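Local coordinates for T-cell surface glycoprotein CD1A1 antigen (PDB 3JVG), which probably binds lipid antigens and presents them to T cells at the cell surface, as other CD1 relatives of the MHC class I proteins do, at residues 226-231 with 243-248; 182-187 with 202-207. All coordinates share one frame; numbering follows the deposited sequence.

Contact 1. Residues 226-231 with 243-248; sequences PALSTG and LRSTLL
The flat groups that meet between 226-231 and 243-248 are backbone carbonyls. Ala227 O accepts Leu248 N at 3.0 Å, while methyl CD1 of Leu247 lies 3.7 Å from the same Ala227 O. Ser229 and Thr246 bond to each other twice, Ser229 N to Thr246 O and Thr246 N to Ser229 O, the latter at 2.8 Å. Gly231 N to Arg244 O completes the set. Ser229 and Thr246 thus form the hydrogen-bonded pair, between the non-hydrogen-bonded pairs Leu228–Leu247 and Thr230–Ser245. This is an antiparallel hairpin of the immunoglobulin C1-set domain, at the sheet edge made by strand 228-235. Leu247, with CG anti to its backbone N (chi1 -175°), brings CD1 to 4.2 Å from CB of Leu228; both leucines suit the face turned to the second sheet, where Leu247 also meets Trp215. Buried Ser245 is small enough for the same face, and its OG is weakly bonded to Ser229 O and to Trp215 NE1. The other face carries Ser229, on the surface, and Thr246, partly exposed, small polar residues suited to a face near solvent; CB of Ser229 lies 3.7 Å from OG1 of Thr246. Leu243 bends CD2 to 3.6 Å from Gly231 O. Long, charged Arg244 leads away from this strand pair to a cation-pi contact with an aromatic side chain of the partner protein chain.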
ATOM      1  N   PRO A 226      11.086 -25.391  -2.499  1.00 47.16           N
ATOM      2  CA  PRO A 226      11.425 -24.784  -1.196  1.00 46.55           C
ATOM      3  C   PRO A 226      12.895 -24.274  -1.039  1.00 44.78           C
ATOM      4  O   PRO A 226      13.128 -23.425  -0.180  1.00 44.79           O
ATOM      5  CB  PRO A 226      11.096 -25.901  -0.175  1.00 50.04           C
ATOM      6  CG  PRO A 226      10.081 -26.790  -0.881  1.00 51.06           C
ATOM      7  CD  PRO A 226      10.463 -26.729  -2.346  1.00 49.93           C
ATOM      8  N   ALA A 227      13.855 -24.731  -1.845  1.00 42.90           N
ATOM      9  CA  ALA A 227      15.200 -24.088  -1.883  1.00 41.50           C
ATOM     10  C   ALA A 227      15.221 -22.605  -2.378  1.00 39.46           C
ATOM     11  O   ALA A 227      16.159 -21.844  -2.055  1.00 37.91           O
ATOM     12  CB  ALA A 227      16.153 -24.905  -2.745  1.00 41.46           C
ATOM     13  N   LEU A 228      14.229 -22.234  -3.201  1.00 37.88           N
ATOM     14  CA  LEU A 228      14.155 -20.897  -3.819  1.00 36.51           C
ATOM     15  C   LEU A 228      13.019 -20.087  -3.185  1.00 36.53           C
ATOM     16  O   LEU A 228      11.854 -20.377  -3.416  1.00 36.68           O
ATOM     17  CB  LEU A 228      13.889 -21.005  -5.341  1.00 34.57           C
ATOM     18  CG  LEU A 228      14.154 -19.842  -6.332  1.00 34.15           C
ATOM     19  CD1 LEU A 228      13.967 -20.302  -7.780  1.00 31.00           C
ATOM     20  CD2 LEU A 228      13.294 -18.606  -6.074  1.00 31.30           C
ATOM     21  N   SER A 229      13.356 -19.046  -2.446  1.00 37.63           N
ATOM     22  CA  SER A 229      12.348 -18.098  -1.968  1.00 40.08           C
ATOM     23  C   SER A 229      12.401 -16.814  -2.776  1.00 39.81           C
ATOM     24  O   SER A 229      13.431 -16.152  -2.826  1.00 40.50           O
ATOM     25  CB  SER A 229      12.577 -17.798  -0.495  1.00 40.91           C
ATOM     26  OG  SER A 229      12.716 -19.053   0.208  1.00 45.49           O
ATOM     27  N   THR A 230      11.329 -16.440  -3.453  1.00 40.46           N
ATOM     28  CA  THR A 230      11.309 -15.042  -3.778  1.00 40.42           C
ATOM     29  C   THR A 230      10.465 -14.265  -2.787  1.00 40.87           C
ATOM     30  O   THR A 230       9.374 -14.699  -2.374  1.00 43.16           O
ATOM     31  CB  THR A 230      10.958 -14.695  -5.171  1.00 40.44           C
ATOM     32  OG1 THR A 230      10.885 -13.239  -5.209  1.00 40.23           O
ATOM     33  CG2 THR A 230       9.631 -15.370  -5.564  1.00 40.33           C
ATOM     34  N   GLY A 231      11.020 -13.151  -2.338  1.00 39.71           N
ATOM     35  CA  GLY A 231      10.449 -12.452  -1.198  1.00 38.76           C
ATOM     36  C   GLY A 231       9.275 -11.655  -1.682  1.00 36.97           C
ATOM     37  O   GLY A 231       8.780 -11.882  -2.769  1.00 37.09           O
ATOM     38  N   LEU A 243      13.253  -5.626  -3.690  1.00 20.08           N
ATOM     39  CA  LEU A 243      12.912  -7.051  -3.647  1.00 22.78           C
ATOM     40  C   LEU A 243      14.152  -7.808  -3.185  1.00 23.71           C
ATOM     41  O   LEU A 243      15.252  -7.433  -3.578  1.00 24.43           O
ATOM     42  CB  LEU A 243      12.564  -7.593  -5.054  1.00 21.69           C
ATOM     43  CG  LEU A 243      11.301  -8.452  -5.231  1.00 25.65           C
ATOM     44  CD1 LEU A 243      11.333  -9.366  -6.461  1.00 27.34           C
ATOM     45  CD2 LEU A 243      10.912  -9.264  -4.001  1.00 24.77           C
ATOM     46  N   ARG A 244      13.976  -8.889  -2.413  1.00 24.81           N
ATOM     47  CA  ARG A 244      15.062  -9.841  -2.205  1.00 26.96           C
ATOM     48  C   ARG A 244      14.620 -11.247  -2.590  1.00 26.44           C
ATOM     49  O   ARG A 244      13.501 -11.637  -2.312  1.00 27.11           O
ATOM     50  CB  ARG A 244      15.587  -9.834  -0.749  1.00 29.15           C
ATOM     51  CG  ARG A 244      15.978  -8.431  -0.207  1.00 32.58           C
ATOM     52  CD  ARG A 244      16.920  -8.447   0.998  1.00 38.07           C
ATOM     53  NE  ARG A 244      16.302  -8.868   2.261  1.00 43.04           N
ATOM     54  CZ  ARG A 244      15.500  -8.111   3.020  1.00 43.12           C
ATOM     55  NH1 ARG A 244      15.174  -6.874   2.627  1.00 39.96           N
ATOM     56  NH2 ARG A 244      15.000  -8.607   4.166  1.00 41.73           N
ATOM     57  N   SER A 245      15.502 -11.992  -3.232  1.00 26.10           N
ATOM     58  CA  SER A 245      15.226 -13.372  -3.616  1.00 26.56           C
ATOM     59  C   SER A 245      16.417 -14.193  -3.166  1.00 27.71           C
ATOM     60  O   SER A 245      17.565 -13.724  -3.261  1.00 27.41           O
ATOM     61  CB  SER A 245      15.049 -13.461  -5.164  1.00 26.42           C
ATOM     62  OG  SER A 245      15.040 -14.812  -5.623  1.00 26.45           O
ATOM     63  N   THR A 246      16.164 -15.413  -2.680  1.00 28.78           N
ATOM     64  CA  THR A 246      17.225 -16.247  -2.189  1.00 30.31           C
ATOM     65  C   THR A 246      17.173 -17.674  -2.734  1.00 32.29           C
ATOM     66  O   THR A 246      16.088 -18.174  -3.120  1.00 32.09           O
ATOM     67  CB  THR A 246      17.307 -16.295  -0.630  1.00 31.95           C
ATOM     68  OG1 THR A 246      16.190 -17.021  -0.092  1.00 34.13           O
ATOM     69  CG2 THR A 246      17.378 -14.917  -0.028  1.00 29.90           C
ATOM     70  N   LEU A 247      18.354 -18.314  -2.715  1.00 32.76           N
ATOM     71  CA  LEU A 247      18.580 -19.647  -3.231  1.00 34.08           C
ATOM     72  C   LEU A 247      19.573 -20.370  -2.361  1.00 36.83           C
ATOM     73  O   LEU A 247      20.732 -19.977  -2.232  1.00 36.39           O
ATOM     74  CB  LEU A 247      19.121 -19.619  -4.665  1.00 32.52           C
ATOM     75  CG  LEU A 247      19.254 -20.993  -5.307  1.00 32.25           C
ATOM     76  CD1 LEU A 247      17.982 -21.811  -5.235  1.00 31.79           C
ATOM     77  CD2 LEU A 247      19.753 -20.865  -6.747  1.00 31.54           C
ATOM     78  N   LEU A 248      19.080 -21.435  -1.751  1.00 40.27           N
ATOM     79  CA  LEU A 248      19.896 -22.326  -0.950  1.00 44.62           C
ATOM     80  C   LEU A 248      20.658 -23.219  -1.944  1.00 46.16           C
ATOM     81  O   LEU A 248      20.057 -23.873  -2.804  1.00 46.06           O
ATOM     82  CB  LEU A 248      18.986 -23.123  -0.025  1.00 46.44           C
ATOM     83  CG  LEU A 248      19.448 -23.654   1.340  1.00 50.16           C
ATOM     84  CD1 LEU A 248      20.132 -22.585   2.202  1.00 49.80           C
ATOM     85  CD2 LEU A 248      18.232 -24.243   2.058  1.00 51.04           C
TER

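Contact 2. Residues 182-187 with 202-207; sequences PPMAVV and RVTSFY
Strands 184-187 and 202-204 run antiparallel, 165° between their directions and 4.7 Å apart at closest approach. Two hydrogen-bonded pairs, Met184–Thr204 and Val186–Arg202, each make two N–H···O bonds, including Met184 N to Thr204 O at 2.8 Å and Val186 N to Arg202 O at 2.9 Å. Between them Ala185 faces Val203. Pro183, just before edge strand 184-191, sits opposite Phe206; no bond of this pairing uses its N, so the missing N–H costs nothing. Ser205, with positive phi (74°), and Phe206 both face Tyr241 in a G1 beta bulge, on the side turned to strand 241-249; the present pair is the first hairpin of the immunoglobulin C1-set domain. Pro183, Ala185 and Val203 form an apolar patch against the second sheet: CB of Pro183 touches CG1 of Val203 at 3.6 Å. A chi1 of 55° sets the Phe206 side chain across that of Pro183 at about a right angle, with Val203 O in plane at the ring's edge. On the opposite face, Met184 and Val186 pack on the chain of another protein, consistent with beta-2-microglobulin. Arg202, extended from CG to NE, uses NH2, Thr204 its OG1 and Ser205 its OG to hydrogen-bond to that chain.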
ATOM      1  N   PRO A 182      15.381   2.495 -13.331  1.00 20.84           N
ATOM      2  CA  PRO A 182      15.963   1.166 -13.445  1.00 20.44           C
ATOM      3  C   PRO A 182      16.364   0.474 -12.111  1.00 19.90           C
ATOM      4  O   PRO A 182      16.865   1.123 -11.176  1.00 19.82           O
ATOM      5  CB  PRO A 182      17.202   1.362 -14.331  1.00 22.07           C
ATOM      6  CG  PRO A 182      17.215   2.791 -14.760  1.00 24.40           C
ATOM      7  CD  PRO A 182      16.219   3.553 -13.921  1.00 22.37           C
ATOM      8  N   PRO A 183      16.190  -0.853 -12.053  1.00 19.27           N
ATOM      9  CA  PRO A 183      16.664  -1.624 -10.868  1.00 19.27           C
ATOM     10  C   PRO A 183      18.195  -1.607 -10.725  1.00 21.69           C
ATOM     11  O   PRO A 183      18.932  -1.552 -11.732  1.00 20.95           O
ATOM     12  CB  PRO A 183      16.196  -3.067 -11.156  1.00 18.68           C
ATOM     13  CG  PRO A 183      16.072  -3.138 -12.674  1.00 19.24           C
ATOM     14  CD  PRO A 183      15.640  -1.716 -13.122  1.00 19.41           C
ATOM     15  N   MET A 184      18.657  -1.621  -9.472  1.00 23.36           N
ATOM     16  CA  MET A 184      20.041  -1.947  -9.173  1.00 25.74           C
ATOM     17  C   MET A 184      20.030  -3.243  -8.371  1.00 25.63           C
ATOM     18  O   MET A 184      19.139  -3.474  -7.532  1.00 25.01           O
ATOM     19  CB  MET A 184      20.694  -0.810  -8.410  1.00 28.45           C
ATOM     20  CG  MET A 184      20.765   0.505  -9.240  1.00 32.40           C
ATOM     21  SD  MET A 184      21.305   2.074  -8.439  1.00 45.32           S
ATOM     22  CE  MET A 184      20.377   2.128  -6.905  1.00 37.97           C
ATOM     23  N   ALA A 185      20.993  -4.108  -8.647  1.00 26.07           N
ATOM     24  CA  ALA A 185      21.017  -5.441  -8.025  1.00 25.64           C
ATOM     25  C   ALA A 185      22.399  -5.828  -7.519  1.00 26.92           C
ATOM     26  O   ALA A 185      23.369  -5.605  -8.210  1.00 27.51           O
ATOM     27  CB  ALA A 185      20.529  -6.460  -9.012  1.00 25.58           C
ATOM     28  N   VAL A 186      22.472  -6.375  -6.307  1.00 27.23           N
ATOM     29  CA  VAL A 186      23.669  -7.042  -5.807  1.00 29.58           C
ATOM     30  C   VAL A 186      23.359  -8.513  -5.415  1.00 30.19           C
ATOM     31  O   VAL A 186      22.209  -8.851  -5.034  1.00 28.03           O
ATOM     32  CB  VAL A 186      24.321  -6.328  -4.592  1.00 31.18           C
ATOM     33  CG1 VAL A 186      24.864  -4.968  -4.985  1.00 32.28           C
ATOM     34  CG2 VAL A 186      23.327  -6.215  -3.429  1.00 29.08           C
ATOM     35  N   VAL A 187      24.384  -9.367  -5.524  1.00 31.13           N
ATOM     36  CA  VAL A 187      24.314 -10.760  -5.079  1.00 31.95           C
ATOM     37  C   VAL A 187      25.416 -11.031  -4.055  1.00 34.91           C
ATOM     38  O   VAL A 187      26.548 -10.622  -4.239  1.00 36.70           O
ATOM     39  CB  VAL A 187      24.436 -11.724  -6.267  1.00 32.70           C
ATOM     40  CG1 VAL A 187      24.661 -13.173  -5.801  1.00 31.84           C
ATOM     41  CG2 VAL A 187      23.188 -11.656  -7.111  1.00 27.66           C
ATOM     42  N   ARG A 202      19.477  -8.980  -4.037  1.00 27.34           N
ATOM     43  CA  ARG A 202      18.805  -7.800  -3.500  1.00 26.08           C
ATOM     44  C   ARG A 202      18.745  -6.742  -4.593  1.00 24.62           C
ATOM     45  O   ARG A 202      19.783  -6.295  -5.124  1.00 25.28           O
ATOM     46  CB  ARG A 202      19.533  -7.279  -2.268  1.00 28.11           C
ATOM     47  CG  ARG A 202      19.058  -5.931  -1.785  1.00 30.69           C
ATOM     48  CD  ARG A 202      19.971  -5.325  -0.679  1.00 33.19           C
ATOM     49  NE  ARG A 202      19.279  -4.183  -0.059  1.00 34.55           N
ATOM     50  CZ  ARG A 202      19.768  -3.434   0.925  1.00 35.36           C
ATOM     51  NH1 ARG A 202      20.980  -3.658   1.396  1.00 38.50           N
ATOM     52  NH2 ARG A 202      19.051  -2.448   1.427  1.00 33.46           N
ATOM     53  N   VAL A 203      17.510  -6.391  -4.953  1.00 21.11           N
ATOM     54  CA  VAL A 203      17.258  -5.495  -6.032  1.00 19.71           C
ATOM     55  C   VAL A 203      16.570  -4.291  -5.401  1.00 19.74           C
ATOM     56  O   VAL A 203      15.612  -4.436  -4.609  1.00 19.06           O
ATOM     57  CB  VAL A 203      16.294  -6.164  -7.064  1.00 18.87           C
ATOM     58  CG1 VAL A 203      16.233  -5.328  -8.294  1.00 18.38           C
ATOM     59  CG2 VAL A 203      16.807  -7.615  -7.425  1.00 19.28           C
ATOM     60  N   THR A 204      17.027  -3.101  -5.769  1.00 19.39           N
ATOM     61  CA  THR A 204      16.335  -1.884  -5.325  1.00 18.61           C
ATOM     62  C   THR A 204      16.240  -0.819  -6.428  1.00 18.66           C
ATOM     63  O   THR A 204      16.749  -1.000  -7.578  1.00 18.62           O
ATOM     64  CB  THR A 204      17.033  -1.344  -4.026  1.00 20.78           C
ATOM     65  OG1 THR A 204      16.206  -0.348  -3.351  1.00 19.25           O
ATOM     66  CG2 THR A 204      18.459  -0.859  -4.343  1.00 20.75           C
ATOM     67  N   SER A 205      15.561   0.278  -6.084  1.00 18.10           N
ATOM     68  CA  SER A 205      15.455   1.437  -6.943  1.00 18.18           C
ATOM     69  C   SER A 205      14.515   1.296  -8.148  1.00 18.12           C
ATOM     70  O   SER A 205      14.513   2.176  -8.972  1.00 19.32           O
ATOM     71  CB  SER A 205      16.827   1.862  -7.466  1.00 19.27           C
ATOM     72  OG  SER A 205      17.651   2.184  -6.365  1.00 22.73           O
ATOM     73  N   PHE A 206      13.704   0.251  -8.261  1.00 17.16           N
ATOM     74  CA  PHE A 206      12.986   0.116  -9.513  1.00 17.18           C
ATOM     75  C   PHE A 206      11.615   0.737  -9.414  1.00 16.97           C
ATOM     76  O   PHE A 206      10.977   0.743  -8.351  1.00 17.23           O
ATOM     77  CB  PHE A 206      12.951  -1.334 -10.037  1.00 17.22           C
ATOM     78  CG  PHE A 206      12.391  -2.322  -9.061  1.00 16.89           C
ATOM     79  CD1 PHE A 206      13.199  -2.901  -8.080  1.00 16.94           C
ATOM     80  CD2 PHE A 206      11.053  -2.666  -9.099  1.00 16.91           C
ATOM     81  CE1 PHE A 206      12.657  -3.771  -7.167  1.00 16.92           C
ATOM     82  CE2 PHE A 206      10.507  -3.599  -8.215  1.00 16.89           C
ATOM     83  CZ  PHE A 206      11.303  -4.132  -7.245  1.00 16.89           C
ATOM     84  N   TYR A 207      11.178   1.281 -10.529  1.00 17.43           N
ATOM     85  CA  TYR A 207       9.807   1.735 -10.710  1.00 17.61           C
ATOM     86  C   TYR A 207       9.542   1.607 -12.200  1.00 18.48           C
ATOM     87  O   TYR A 207      10.411   1.970 -13.014  1.00 19.01           O
ATOM     88  CB  TYR A 207       9.627   3.205 -10.267  1.00 17.70           C
ATOM     89  CG  TYR A 207       8.157   3.614 -10.320  1.00 18.77           C
ATOM     90  CD1 TYR A 207       7.316   3.396  -9.215  1.00 17.71           C
ATOM     91  CD2 TYR A 207       7.597   4.142 -11.487  1.00 19.01           C
ATOM     92  CE1 TYR A 207       6.007   3.745  -9.255  1.00 18.29           C
ATOM     93  CE2 TYR A 207       6.251   4.493 -11.544  1.00 19.65           C
ATOM     94  CZ  TYR A 207       5.472   4.298 -10.416  1.00 19.59           C
ATOM     95  OH  TYR A 207       4.171   4.630 -10.410  1.00 20.11           O
TER

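Overall arrangement
From the N terminus the chain first builds the MHC-like domain, then enters the immunoglobulin domain. Contact 2 closes the first loop there, pairing strands 184-191 and 197-206. The chain next crosses to the second sheet through strand 212-217 and returns, and contact 1 closes the following hairpin, of strands 228-235 and 241-249. The loops are in series; neither nests in nor crosses the other. They share one four-stranded sheet, of which they pair the two halves: the inner strands join where Leu243 N lies 2.8 Å from Val203 O, a probable hydrogen bond. The Cys201–Cys259 disulfide ties strand 197-206 to strand 257-262 of the second sheet.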